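Local coordinates for phosphotriesterase, putative (Deinococcus radiodurans, PDB 4J35), which probably hydrolyses lactones using a pair of divalent metal ions and here has been engineered for organophosphate hydrolysis, at residues G38-A43 and H268-P273; N70-N75 and G95-G100; D115-I120 and F159-R164; A198-G203 and H220-A225. The protein carries 7 engineered substitutions. All blocks are in the same frame, centred on the assembly; numbering follows the deposited sequence.

All four contacts belong to one phosphotriesterase-family TIM barrel. Contact 1 joins residues far apart in the chain, around the start of helix 42-58 and the end of strand 266-269; the other three lie between its segments along the chain, in the order 2, 3, 4. Contacts 1 and 2 touch, through Leu270 and Gly73, with centres about 17 Å apart. Contact 2 pairs the loops after strands 61-66 and 89-91. Contact 3 packs helix 116-129 on helix 153-169, its centre about 15 Å from that of contact 2. Contact 4 pairs strand 200-202, which ends just before the metal ligand His204, with strand 223-226. Contacts 2 and 4 thus lie by the metal site, contact 3 away from it.

Contact 1. Residues G38-A43 and H268-P273; sequences GPFDHA and HWLGRP
At the C-terminal end of barrel strand 266-269, where the chain turns into a loop, Phe40 packs on His268 and Leu270 just before helix 42-58 begins. The Phe40 ring is swung anti to its backbone N (chi1 -174°), which turns its CD1-CE1 side to the other segment. There Phe40 CD1 meets Leu270 CD2 at 3.6 Å, and Phe40 CE1 approaches His268 NE2 at 3.8 Å. The two rings lie obliquely to each other, with centroids 5.8 Å apart and planes inclined by 76°. Phe40 and Phe78 also pair edge-to-face, and His268 reaches on to helix 42-58 at Ala45 and Cys49; Asp41 is the N-cap of that helix.

Further along, backbone replaces side chain. Gly271 has backbone angles that favour glycine, and its CA comes to 3.5 Å from Gly38 O in a CA-H...O contact. One water bridges the same two residues: it donates to Gly38 O at 2.9 Å and accepts from Gly271 N at 2.8 Å. Beside it, Arg272 lays its CG methylene against Gly38 CA, 3.8 Å away, while its guanidinium, through NE, makes a salt bridge with Asp34.

The direct contact therefore rests on van der Waals packing and one weak CA-H interaction, and the water serves the polar backbone atoms that do not meet one another directly.

Contact 2. Residues N70-N75 and G95-G100; sequences NNCGRN and GFFYEG. Engineered in segment 70-75: Asn71 (natural residue Asp). Engineered in segment 95-100: Phe97 (natural residue Tyr).
Asn71 holds its CG between its own backbone N and carbonyl carbon (chi1 55°), while Asn70 sets CG beside the N (chi1 -63°), and these two turns carry both amides to residues 95-97. The segments are the loops that follow strands 61-66 and 89-91 of the TIM barrel, on the side of the metal site.

Asn70 and Gly95 grip each other twice. Asn70 N donates to Gly95 O at 2.7 Å, and Gly95 N returns a bond to Asn70 OD1 at 3.0 Å from well above the amide plane. The same OD1 sits over the centre of the Arg74 guanidinium, whose charge probably polarises it; NH1 of Arg74 pairs with Glu127, which also takes Asn70 ND2.

Asn71, an engineered residue, receives Phe97 N on OD1 at 3.2 Å, a more bent bond with an angle of 141° at the hydrogen. Phe96 is flanked by both asparagines, its CE1 lying 3.8 Å from Asn70 CB and its CD2 the same distance from Asn71 ND2.

Phe97 is also engineered; its side chain, at its nearest atom, is about 4 Å from a bound cobalt ion, and its ring pairs edge-to-face with that of His176, a metal ligand. From the other loop, Cys72 SG approaches the Phe97 ring obliquely, 4.5 Å from its centroid and 3.9 Å from Phe97 CB.

Contact 3. Residues D115-I120 and F159-R164; sequences DAESEI and FRAAAR
Just ahead of Glu117, which meets Arg160 across the contact, Asp115 N-caps helix 116-129. Its OD1 accepts from Ser118 N at 3.2 Å, and its OD2 takes the hydroxyl proton of Ser118 OG at 2.7 Å.

Glu117, with CG anti to the backbone N (chi1 -176°), stretches over the neighbouring helix 153-169 and crosses Arg160 at about a right angle. Its OE1 receives Arg160 NE in a salt bridge of 2.9 Å; the oxygen lies in the guanidinium plane, while the N-H arrives from above the carboxylate plane. A water donates to the same OE1 and accepts from Arg160 NH2.

Ser118 lies at the margin, where a second water donates to its OG and accepts from Arg164 NH1. That arginine also makes a cation-pi contact with Tyr121.

Ile120, one turn on from Glu117, presses CG2 on Ala161 CB at 3.7 Å. The small alanine sits where the short helical segments pass, with axes 8.5 Å apart and crossing at -44°.

Helices 116-129 and 153-169 thus combine a buried apolar touch with a water-supported ion pair, in which Glu117 OE1 is held from two donors and its negative charge is probably well stabilised.

Contact 4. Residues A198-G203 and H220-A225; sequences ARIMIG and HGVSIA
The flat groups that meet are peptide planes: the C=O groups of Ile200 and Ile202 point to residues 223-225 and that of Ser223 points back, and the two sheet faces above and below are covered by different side chains. On one face lie Met201, Ser223 and Ala225; on the other are Ile202 and Ile224. Ile200, at the start of its strand, and Val222, just before the other, pack on the same side as Ile202.

Parallel strands 200-202 and 223-225 are laced by three backbone bonds. Ser223 N donates to Ile200 O at 3.1 Å, Ile202 N to Ser223 O at 2.9 Å, and Ala225 N to Ile202 O at 3.0 Å. A water sits 2.7 Å from Ile200 O and also hydrogen-bonds to Ser223 OG, which has Arg320 as a further partner.

On the Met201 face, the thioether chain runs out anti to its backbone N (chi1 -168°) and bends at its last torsion, bringing SD to 3.8 Å from Ala225 CB. This face probably looks into the barrel; the Met201 side chain is about 5 Å, nearest atoms, from that of the metal ligand His21.

On the other face, the two methyls of Val222 divide the work: CG1 meets Ile200 CG2 at 3.5 Å, and CG2 meets Ile202 CG1 at 3.7 Å. Thr217 of helix 211-218 covers Ile202, Val222 and Ile224, and helix 183-192 reaches Ile200 and Ile202.

Two parallel neighbours joined through helix 211-218 make a beta-alpha-beta crossover, the repeating element of a TIM barrel, and strand 200-202 leads directly to the metal ligand His204.

Contact 1. Residues G38-A43 and H268-P273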
loop_
_atom_site.group_PDB
_atom_site.type_symbol
_atom_site.label_atom_id
_atom_site.label_comp_id
_atom_site.label_asym_id
_atom_site.label_seq_id
_atom_site.Cartn_x
_atom_site.Cartn_y
_atom_site.Cartn_z
ATOM N N GLY A 38 8.556 -9.227 23.205
ATOM C CA GLY A 38 7.842 -9.395 21.938
ATOM C C GLY A 38 8.767 -9.616 20.740
ATOM O O GLY A 38 8.734 -8.850 19.764
ATOM N N PRO A 39 9.605 -10.658 20.816
ATOM C CA PRO A 39 10.543 -11.005 19.746
ATOM C C PRO A 39 9.831 -11.563 18.523
ATOM O O PRO A 39 8.677 -12.019 18.596
ATOM C CB PRO A 39 11.387 -12.110 20.388
ATOM C CG PRO A 39 10.432 -12.797 21.270
ATOM C CD PRO A 39 9.616 -11.675 21.883
ATOM N N PHE A 40 10.521 -11.560 17.392
ATOM C CA PHE A 40 9.939 -12.117 16.181
ATOM C C PHE A 40 9.941 -13.642 16.268
ATOM O O PHE A 40 10.986 -14.242 16.478
ATOM C CB PHE A 40 10.749 -11.679 14.969
ATOM C CG PHE A 40 10.154 -12.081 13.657
ATOM C CD1 PHE A 40 8.810 -11.892 13.404
ATOM C CD2 PHE A 40 10.948 -12.621 12.659
ATOM C CE1 PHE A 40 8.263 -12.233 12.182
ATOM C CE2 PHE A 40 10.406 -12.972 11.428
ATOM C CZ PHE A 40 9.067 -12.774 11.190
ATOM N N ASP A 41 8.780 -14.256 16.097
ATOM C CA ASP A 41 8.688 -15.708 16.079
ATOM C C ASP A 41 8.655 -16.122 14.637
ATOM O O ASP A 41 7.592 -16.161 14.009
ATOM C CB ASP A 41 7.435 -16.209 16.801
ATOM C CG ASP A 41 7.367 -17.745 16.864
ATOM O OD1 ASP A 41 8.136 -18.416 16.135
ATOM O OD2 ASP A 41 6.551 -18.280 17.647
ATOM N N HIS A 42 9.829 -16.415 14.100
ATOM C CA HIS A 42 9.966 -16.605 12.668
ATOM C C HIS A 42 9.145 -17.793 12.162
ATOM O O HIS A 42 8.481 -17.699 11.135
ATOM C CB HIS A 42 11.434 -16.773 12.306
ATOM C CG HIS A 42 11.669 -17.051 10.851
ATOM N ND1 HIS A 42 11.408 -18.274 10.279
ATOM C CD2 HIS A 42 12.159 -16.269 9.863
ATOM C CE1 HIS A 42 11.712 -18.229 8.993
ATOM N NE2 HIS A 42 12.173 -17.024 8.716
ATOM N N ALA A 43 9.185 -18.913 12.881
ATOM C CA ALA A 43 8.459 -20.099 12.444
ATOM C C ALA A 43 6.960 -19.846 12.455
ATOM O O ALA A 43 6.266 -20.238 11.538
ATOM C CB ALA A 43 8.793 -21.328 13.346
ATOM N N HIS A 268 0.654 -10.577 10.055
ATOM C CA HIS A 268 1.351 -10.967 11.286
ATOM C C HIS A 268 1.908 -9.734 11.950
ATOM O O HIS A 268 2.649 -8.986 11.358
ATOM C CB HIS A 268 2.497 -11.912 10.977
ATOM C CG HIS A 268 3.314 -12.284 12.174
ATOM N ND1 HIS A 268 2.999 -13.352 12.978
ATOM C CD2 HIS A 268 4.433 -11.733 12.698
ATOM C CE1 HIS A 268 3.896 -13.452 13.947
ATOM N NE2 HIS A 268 4.779 -12.485 13.796
ATOM N N TRP A 269 1.537 -9.518 13.192
ATOM C CA TRP A 269 1.925 -8.293 13.859
ATOM C C TRP A 269 3.273 -8.429 14.599
ATOM O O TRP A 269 3.543 -9.445 15.256
ATOM C CB TRP A 269 0.752 -7.915 14.757
ATOM C CG TRP A 269 0.989 -7.041 15.912
ATOM C CD1 TRP A 269 1.366 -7.421 17.190
ATOM C CD2 TRP A 269 0.761 -5.635 15.962
ATOM N NE1 TRP A 269 1.422 -6.321 18.011
ATOM C CE2 TRP A 269 1.058 -5.210 17.289
ATOM C CE3 TRP A 269 0.351 -4.686 15.012
ATOM C CZ2 TRP A 269 0.961 -3.880 17.683
ATOM C CZ3 TRP A 269 0.262 -3.364 15.400
ATOM C CH2 TRP A 269 0.568 -2.970 16.733
ATOM N N LEU A 270 4.125 -7.421 14.472
ATOM C CA LEU A 270 5.421 -7.411 15.175
ATOM C C LEU A 270 5.307 -6.778 16.560
ATOM O O LEU A 270 4.524 -5.854 16.779
ATOM C CB LEU A 270 6.504 -6.703 14.333
ATOM C CG LEU A 270 6.631 -7.288 12.919
ATOM C CD1 LEU A 270 7.572 -6.430 12.062
ATOM C CD2 LEU A 270 7.110 -8.746 12.957
ATOM N N GLY A 271 6.098 -7.290 17.496
ATOM C CA GLY A 271 6.005 -6.856 18.875
ATOM C C GLY A 271 5.245 -7.893 19.664
ATOM O O GLY A 271 5.019 -9.004 19.174
ATOM N N ARG A 272 4.867 -7.553 20.892
ATOM C CA ARG A 272 4.041 -8.434 21.682
ATOM C C ARG A 272 2.654 -8.459 21.070
ATOM O O ARG A 272 2.173 -7.445 20.599
ATOM C CB ARG A 272 3.925 -7.922 23.120
ATOM C CG ARG A 272 4.885 -8.532 24.093
ATOM C CD ARG A 272 4.641 -7.970 25.487
ATOM N NE ARG A 272 5.295 -6.675 25.704
ATOM C CZ ARG A 272 5.358 -6.090 26.901
ATOM N NH1 ARG A 272 4.731 -6.651 27.942
ATOM N NH2 ARG A 272 5.995 -4.938 27.052
ATOM N N PRO A 273 1.987 -9.618 21.111
ATOM C CA PRO A 273 0.588 -9.657 20.689
ATOM C C PRO A 273 -0.213 -8.630 21.469
ATOM O O PRO A 273 0.068 -8.373 22.647
ATOM C CB PRO A 273 0.139 -11.069 21.081
ATOM C CG PRO A 273 1.389 -11.862 21.164
ATOM C CD PRO A 273 2.430 -10.901 21.670
HETATM O O HOH W 1 7.995 -9.283 16.977
#

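Contact 2. Residues N70-N75 and G95-G100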
loop_
_atom_site.group_PDB
_atom_site.type_symbol
_atom_site.label_atom_id
_atom_site.label_comp_id
_atom_site.label_asym_id
_atom_site.label_seq_id
_atom_site.Cartn_x
_atom_site.Cartn_y
_atom_site.Cartn_z
ATOM N N ASN A 70 10.123 1.341 5.295
ATOM C CA ASN A 70 11.415 0.930 5.812
ATOM C C ASN A 70 11.452 0.918 7.334
ATOM O O ASN A 70 12.163 0.097 7.902
ATOM C CB ASN A 70 12.565 1.824 5.311
ATOM C CG ASN A 70 12.746 1.774 3.794
ATOM O OD1 ASN A 70 11.889 1.272 3.055
ATOM N ND2 ASN A 70 13.869 2.313 3.322
ATOM N N ASN A 71 10.707 1.809 7.989
ATOM C CA ASN A 71 10.787 1.937 9.443
ATOM C C ASN A 71 9.617 1.269 10.171
ATOM O O ASN A 71 9.406 1.510 11.359
ATOM C CB ASN A 71 10.915 3.427 9.850
ATOM C CG ASN A 71 9.773 4.309 9.287
ATOM O OD1 ASN A 71 9.150 3.989 8.274
ATOM N ND2 ASN A 71 9.541 5.447 9.928
ATOM N N CYS A 72 8.852 0.431 9.463
ATOM C CA CYS A 72 7.722 -0.247 10.073
ATOM C C CYS A 72 7.872 -1.741 9.942
ATOM O O CYS A 72 6.882 -2.454 9.776
ATOM C CB CYS A 72 6.404 0.167 9.426
ATOM S SG CYS A 72 6.050 1.958 9.591
ATOM N N GLY A 73 9.106 -2.224 10.011
ATOM C CA GLY A 73 9.287 -3.665 10.096
ATOM C C GLY A 73 9.470 -4.397 8.795
ATOM O O GLY A 73 9.462 -5.622 8.777
ATOM N N ARG A 74 9.641 -3.655 7.703
ATOM C CA ARG A 74 9.844 -4.244 6.376
ATOM C C ARG A 74 10.978 -5.241 6.380
ATOM O O ARG A 74 12.072 -4.981 6.937
ATOM C CB ARG A 74 10.225 -3.132 5.370
ATOM C CG ARG A 74 10.582 -3.656 3.962
ATOM C CD ARG A 74 11.165 -2.549 3.061
ATOM N NE ARG A 74 12.486 -2.156 3.505
ATOM C CZ ARG A 74 13.354 -1.444 2.781
ATOM N NH1 ARG A 74 13.049 -1.069 1.528
ATOM N NH2 ARG A 74 14.512 -1.114 3.317
ATOM N N ASN A 75 10.713 -6.379 5.753
ATOM C CA ASN A 75 11.627 -7.522 5.800
ATOM C C ASN A 75 11.604 -8.281 4.497
ATOM O O ASN A 75 10.918 -9.291 4.361
ATOM C CB ASN A 75 11.267 -8.466 6.930
ATOM C CG ASN A 75 12.353 -9.504 7.188
ATOM O OD1 ASN A 75 13.101 -9.874 6.293
ATOM N ND2 ASN A 75 12.446 -9.960 8.429
ATOM N N GLY A 95 10.569 3.305 1.289
ATOM C CA GLY A 95 10.007 4.556 1.751
ATOM C C GLY A 95 9.959 4.632 3.253
ATOM O O GLY A 95 10.277 3.651 3.945
ATOM N N PHE A 96 9.570 5.794 3.772
ATOM C CA PHE A 96 9.411 5.953 5.229
ATOM C C PHE A 96 8.008 6.444 5.539
ATOM O O PHE A 96 7.357 7.016 4.673
ATOM C CB PHE A 96 10.369 7.011 5.743
ATOM C CG PHE A 96 11.698 6.494 6.210
ATOM C CD1 PHE A 96 12.558 5.843 5.353
ATOM C CD2 PHE A 96 12.120 6.742 7.485
ATOM C CE1 PHE A 96 13.812 5.429 5.766
ATOM C CE2 PHE A 96 13.387 6.339 7.918
ATOM C CZ PHE A 96 14.226 5.667 7.050
ATOM N N PHE A 97 7.564 6.281 6.781
ATOM C CA PHE A 97 6.169 6.578 7.144
ATOM C C PHE A 97 5.948 8.059 7.511
ATOM O O PHE A 97 6.907 8.775 7.785
ATOM C CB PHE A 97 5.793 5.654 8.310
ATOM C CG PHE A 97 4.337 5.399 8.472
ATOM C CD1 PHE A 97 3.543 5.012 7.391
ATOM C CD2 PHE A 97 3.769 5.426 9.741
ATOM C CE1 PHE A 97 2.186 4.712 7.566
ATOM C CE2 PHE A 97 2.410 5.113 9.927
ATOM C CZ PHE A 97 1.620 4.761 8.837
ATOM N N TYR A 98 4.683 8.504 7.528
ATOM C CA TYR A 98 4.331 9.927 7.772
ATOM C C TYR A 98 4.942 10.486 9.073
ATOM O O TYR A 98 5.161 9.757 10.021
ATOM C CB TYR A 98 2.800 10.151 7.721
ATOM C CG TYR A 98 1.975 9.640 8.899
ATOM C CD1 TYR A 98 1.804 8.274 9.132
ATOM C CD2 TYR A 98 1.336 10.538 9.761
ATOM C CE1 TYR A 98 1.038 7.825 10.201
ATOM C CE2 TYR A 98 0.574 10.095 10.828
ATOM C CZ TYR A 98 0.430 8.741 11.048
ATOM O OH TYR A 98 -0.337 8.302 12.113
ATOM N N GLU A 99 5.238 11.782 9.102
ATOM C CA GLU A 99 6.073 12.315 10.179
ATOM C C GLU A 99 5.624 13.654 10.792
ATOM O O GLU A 99 6.338 14.657 10.659
ATOM C CB GLU A 99 7.496 12.436 9.693
ATOM N N GLY A 100 4.485 13.684 11.495
ATOM C CA GLY A 100 3.620 12.532 11.702
ATOM C C GLY A 100 4.340 11.365 12.336
ATOM O O GLY A 100 5.531 11.471 12.620
#

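Contact 3. Residues D115-I120 and F159-R164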
loop_
_atom_site.group_PDB
_atom_site.type_symbol
_atom_site.label_atom_id
_atom_site.label_comp_id
_atom_site.label_asym_id
_atom_site.label_seq_id
_atom_site.Cartn_x
_atom_site.Cartn_y
_atom_site.Cartn_z
ATOM N N ASP A 115 21.729 17.933 2.844
ATOM C CA ASP A 115 20.806 17.653 1.747
ATOM C C ASP A 115 20.131 16.303 1.938
ATOM O O ASP A 115 20.500 15.322 1.289
ATOM C CB ASP A 115 21.567 17.633 0.422
ATOM C CG ASP A 115 20.647 17.680 -0.790
ATOM O OD1 ASP A 115 19.408 17.600 -0.631
ATOM O OD2 ASP A 115 21.175 17.803 -1.913
ATOM N N ALA A 116 19.145 16.261 2.823
ATOM C CA ALA A 116 18.410 15.024 3.086
ATOM C C ALA A 116 17.641 14.537 1.849
ATOM O O ALA A 116 17.502 13.333 1.638
ATOM C CB ALA A 116 17.469 15.214 4.258
ATOM N N GLU A 117 17.138 15.453 1.022
ATOM C CA GLU A 117 16.406 15.013 -0.174
ATOM C C GLU A 117 17.286 14.114 -1.035
ATOM O O GLU A 117 16.875 13.035 -1.474
ATOM C CB GLU A 117 15.919 16.200 -1.005
ATOM C CG GLU A 117 15.077 15.785 -2.212
ATOM C CD GLU A 117 14.807 16.950 -3.181
ATOM O OE1 GLU A 117 14.423 18.035 -2.712
ATOM O OE2 GLU A 117 14.915 16.740 -4.404
ATOM N N SER A 118 18.508 14.558 -1.290
ATOM C CA SER A 118 19.426 13.763 -2.093
ATOM C C SER A 118 19.793 12.444 -1.408
ATOM O O SER A 118 19.982 11.436 -2.080
ATOM C CB SER A 118 20.678 14.569 -2.432
ATOM O OG SER A 118 20.330 15.620 -3.326
ATOM N N GLU A 119 19.905 12.445 -0.083
ATOM C CA GLU A 119 20.178 11.199 0.632
ATOM C C GLU A 119 19.034 10.228 0.505
ATOM O O GLU A 119 19.244 9.015 0.322
ATOM C CB GLU A 119 20.491 11.469 2.115
ATOM C CG GLU A 119 21.845 12.179 2.267
ATOM C CD GLU A 119 22.112 12.621 3.698
ATOM O OE1 GLU A 119 21.162 12.602 4.501
ATOM O OE2 GLU A 119 23.265 12.982 4.014
ATOM N N ILE A 120 17.818 10.749 0.608
ATOM C CA ILE A 120 16.624 9.930 0.463
ATOM C C ILE A 120 16.530 9.413 -0.961
ATOM O O ILE A 120 16.246 8.261 -1.200
ATOM C CB ILE A 120 15.366 10.738 0.823
ATOM C CG1 ILE A 120 15.444 11.137 2.302
ATOM C CG2 ILE A 120 14.097 9.930 0.505
ATOM C CD1 ILE A 120 14.455 12.193 2.713
ATOM N N PHE A 159 8.582 13.170 -1.093
ATOM C CA PHE A 159 7.854 13.350 -2.351
ATOM C C PHE A 159 8.803 13.782 -3.462
ATOM O O PHE A 159 8.707 13.277 -4.594
ATOM C CB PHE A 159 6.678 14.342 -2.199
ATOM C CG PHE A 159 5.431 13.738 -1.582
ATOM C CD1 PHE A 159 5.424 13.296 -0.263
ATOM C CD2 PHE A 159 4.256 13.619 -2.324
ATOM C CE1 PHE A 159 4.291 12.739 0.316
ATOM C CE2 PHE A 159 3.108 13.056 -1.754
ATOM C CZ PHE A 159 3.121 12.617 -0.441
ATOM N N ARG A 160 9.727 14.703 -3.177
ATOM C CA ARG A 160 10.588 15.188 -4.261
ATOM C C ARG A 160 11.618 14.134 -4.623
ATOM O O ARG A 160 11.918 13.941 -5.789
ATOM C CB ARG A 160 11.284 16.544 -3.902
ATOM C CG ARG A 160 10.288 17.702 -3.698
ATOM C CD ARG A 160 10.978 19.082 -3.597
ATOM N NE ARG A 160 11.755 19.238 -2.379
ATOM C CZ ARG A 160 11.278 19.685 -1.219
ATOM N NH1 ARG A 160 10.001 20.020 -1.090
ATOM N NH2 ARG A 160 12.086 19.804 -0.175
ATOM N N ALA A 161 12.138 13.416 -3.629
ATOM C CA ALA A 161 13.069 12.322 -3.930
ATOM C C ALA A 161 12.378 11.209 -4.740
ATOM O O ALA A 161 12.956 10.678 -5.687
ATOM C CB ALA A 161 13.652 11.756 -2.668
ATOM N N ALA A 162 11.156 10.836 -4.353
ATOM C CA ALA A 162 10.408 9.829 -5.100
ATOM C C ALA A 162 10.114 10.252 -6.555
ATOM O O ALA A 162 10.218 9.438 -7.474
ATOM C CB ALA A 162 9.110 9.511 -4.385
ATOM N N ALA A 163 9.721 11.505 -6.767
ATOM C CA ALA A 163 9.383 11.946 -8.127
ATOM C C ALA A 163 10.600 11.788 -9.039
ATOM O O ALA A 163 10.504 11.373 -10.194
ATOM C CB ALA A 163 8.850 13.382 -8.118
ATOM N N ARG A 164 11.766 12.095 -8.502
ATOM C CA ARG A 164 13.001 11.951 -9.242
ATOM C C ARG A 164 13.308 10.502 -9.587
ATOM O O ARG A 164 13.651 10.174 -10.719
ATOM C CB ARG A 164 14.123 12.552 -8.412
ATOM C CG ARG A 164 15.460 12.454 -9.026
ATOM C CD ARG A 164 16.418 13.251 -8.172
ATOM N NE ARG A 164 17.736 13.380 -8.773
ATOM C CZ ARG A 164 18.834 13.666 -8.075
ATOM N NH1 ARG A 164 18.773 13.838 -6.736
ATOM N NH2 ARG A 164 19.998 13.772 -8.717
HETATM O O HOH W 2 15.031 19.778 -0.512
HETATM O O HOH W 3 21.724 14.294 -5.632
#

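Contact 4. Residues A198-G203 and H220-A225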
loop_
_atom_site.group_PDB
_atom_site.type_symbol
_atom_site.label_atom_id
_atom_site.label_comp_id
_atom_site.label_asym_id
_atom_site.label_seq_id
_atom_site.Cartn_x
_atom_site.Cartn_y
_atom_site.Cartn_z
ATOM N N ALA A 198 0.220 7.759 -14.571
ATOM C CA ALA A 198 -0.237 6.392 -14.846
ATOM C C ALA A 198 0.516 5.377 -13.981
ATOM O O ALA A 198 0.261 4.164 -14.064
ATOM C CB ALA A 198 -0.063 6.062 -16.327
ATOM N N ARG A 199 1.432 5.868 -13.136
ATOM C CA ARG A 199 2.174 5.016 -12.228
ATOM C C ARG A 199 2.065 5.522 -10.789
ATOM O O ARG A 199 2.934 5.281 -9.999
ATOM C CB ARG A 199 3.653 4.945 -12.624
ATOM C CG ARG A 199 3.893 4.549 -14.078
ATOM C CD ARG A 199 3.758 3.043 -14.294
ATOM N NE ARG A 199 4.976 2.329 -13.898
ATOM C CZ ARG A 199 5.123 1.014 -13.980
ATOM N NH1 ARG A 199 4.132 0.270 -14.464
ATOM N NH2 ARG A 199 6.269 0.461 -13.637
ATOM N N ILE A 200 0.984 6.217 -10.467
ATOM C CA ILE A 200 0.811 6.751 -9.124
ATOM C C ILE A 200 -0.531 6.233 -8.584
ATOM O O ILE A 200 -1.559 6.315 -9.269
ATOM C CB ILE A 200 0.772 8.284 -9.150
ATOM C CG1 ILE A 200 2.185 8.824 -9.441
ATOM C CG2 ILE A 200 0.226 8.823 -7.847
ATOM C CD1 ILE A 200 2.227 10.312 -9.698
ATOM N N MET A 201 -0.510 5.678 -7.378
ATOM C CA MET A 201 -1.737 5.231 -6.740
ATOM C C MET A 201 -1.869 6.002 -5.441
ATOM O O MET A 201 -1.067 5.821 -4.501
ATOM C CB MET A 201 -1.705 3.708 -6.437
ATOM C CG MET A 201 -3.037 3.200 -6.051
ATOM S SD MET A 201 -3.010 1.386 -5.745
ATOM C CE MET A 201 -2.284 1.411 -4.116
ATOM N N ILE A 202 -2.877 6.858 -5.352
ATOM C CA ILE A 202 -3.029 7.631 -4.133
ATOM C C ILE A 202 -3.832 6.769 -3.205
ATOM O O ILE A 202 -4.941 6.355 -3.553
ATOM C CB ILE A 202 -3.813 8.910 -4.327
ATOM C CG1 ILE A 202 -3.112 9.799 -5.380
ATOM C CG2 ILE A 202 -3.994 9.642 -3.000
ATOM C CD1 ILE A 202 -1.634 10.206 -4.998
ATOM N N GLY A 203 -3.273 6.501 -2.043
ATOM C CA GLY A 203 -3.883 5.529 -1.150
ATOM C C GLY A 203 -4.840 6.033 -0.097
ATOM O O GLY A 203 -4.962 7.221 0.166
ATOM N N HIS A 220 -6.041 14.542 -11.848
ATOM C CA HIS A 220 -4.610 14.652 -12.115
ATOM C C HIS A 220 -4.091 13.502 -12.916
ATOM O O HIS A 220 -2.901 13.454 -13.238
ATOM C CB HIS A 220 -3.841 14.800 -10.803
ATOM C CG HIS A 220 -4.111 16.095 -10.115
ATOM N ND1 HIS A 220 -4.996 16.210 -9.069
ATOM C CD2 HIS A 220 -3.674 17.349 -10.379
ATOM C CE1 HIS A 220 -5.063 17.472 -8.685
ATOM N NE2 HIS A 220 -4.278 18.187 -9.475
ATOM N N GLY A 221 -4.999 12.572 -13.221
ATOM C CA GLY A 221 -4.698 11.431 -14.062
ATOM C C GLY A 221 -4.198 10.234 -13.281
ATOM O O GLY A 221 -3.854 9.210 -13.886
ATOM N N VAL A 222 -4.100 10.396 -11.967
ATOM C CA VAL A 222 -3.614 9.331 -11.107
ATOM C C VAL A 222 -4.718 8.323 -10.861
ATOM O O VAL A 222 -5.895 8.552 -11.143
ATOM C CB VAL A 222 -3.060 9.840 -9.729
ATOM C CG1 VAL A 222 -1.839 10.800 -9.936
ATOM C CG2 VAL A 222 -4.172 10.525 -8.887
ATOM N N SER A 223 -4.321 7.189 -10.303
ATOM C CA SER A 223 -5.308 6.263 -9.782
ATOM C C SER A 223 -5.496 6.412 -8.261
ATOM O O SER A 223 -4.690 7.034 -7.562
ATOM C CB SER A 223 -4.852 4.864 -10.124
ATOM O OG SER A 223 -4.795 4.685 -11.520
ATOM N N ILE A 224 -6.577 5.819 -7.725
ATOM C CA ILE A 224 -6.843 5.976 -6.324
ATOM C C ILE A 224 -7.260 4.625 -5.820
ATOM O O ILE A 224 -7.871 3.880 -6.578
ATOM C CB ILE A 224 -7.936 7.019 -6.058
ATOM C CG1 ILE A 224 -9.231 6.678 -6.732
ATOM C CG2 ILE A 224 -7.464 8.384 -6.602
ATOM C CD1 ILE A 224 -10.425 7.531 -6.216
ATOM N N ALA A 225 -6.892 4.359 -4.579
ATOM C CA ALA A 225 -7.214 3.043 -3.976
ATOM C C ALA A 225 -8.122 3.219 -2.795
ATOM O O ALA A 225 -7.850 4.008 -1.890
ATOM C CB ALA A 225 -5.969 2.397 -3.533
HETATM O O HOH W 4 -2.175 5.633 -11.838
#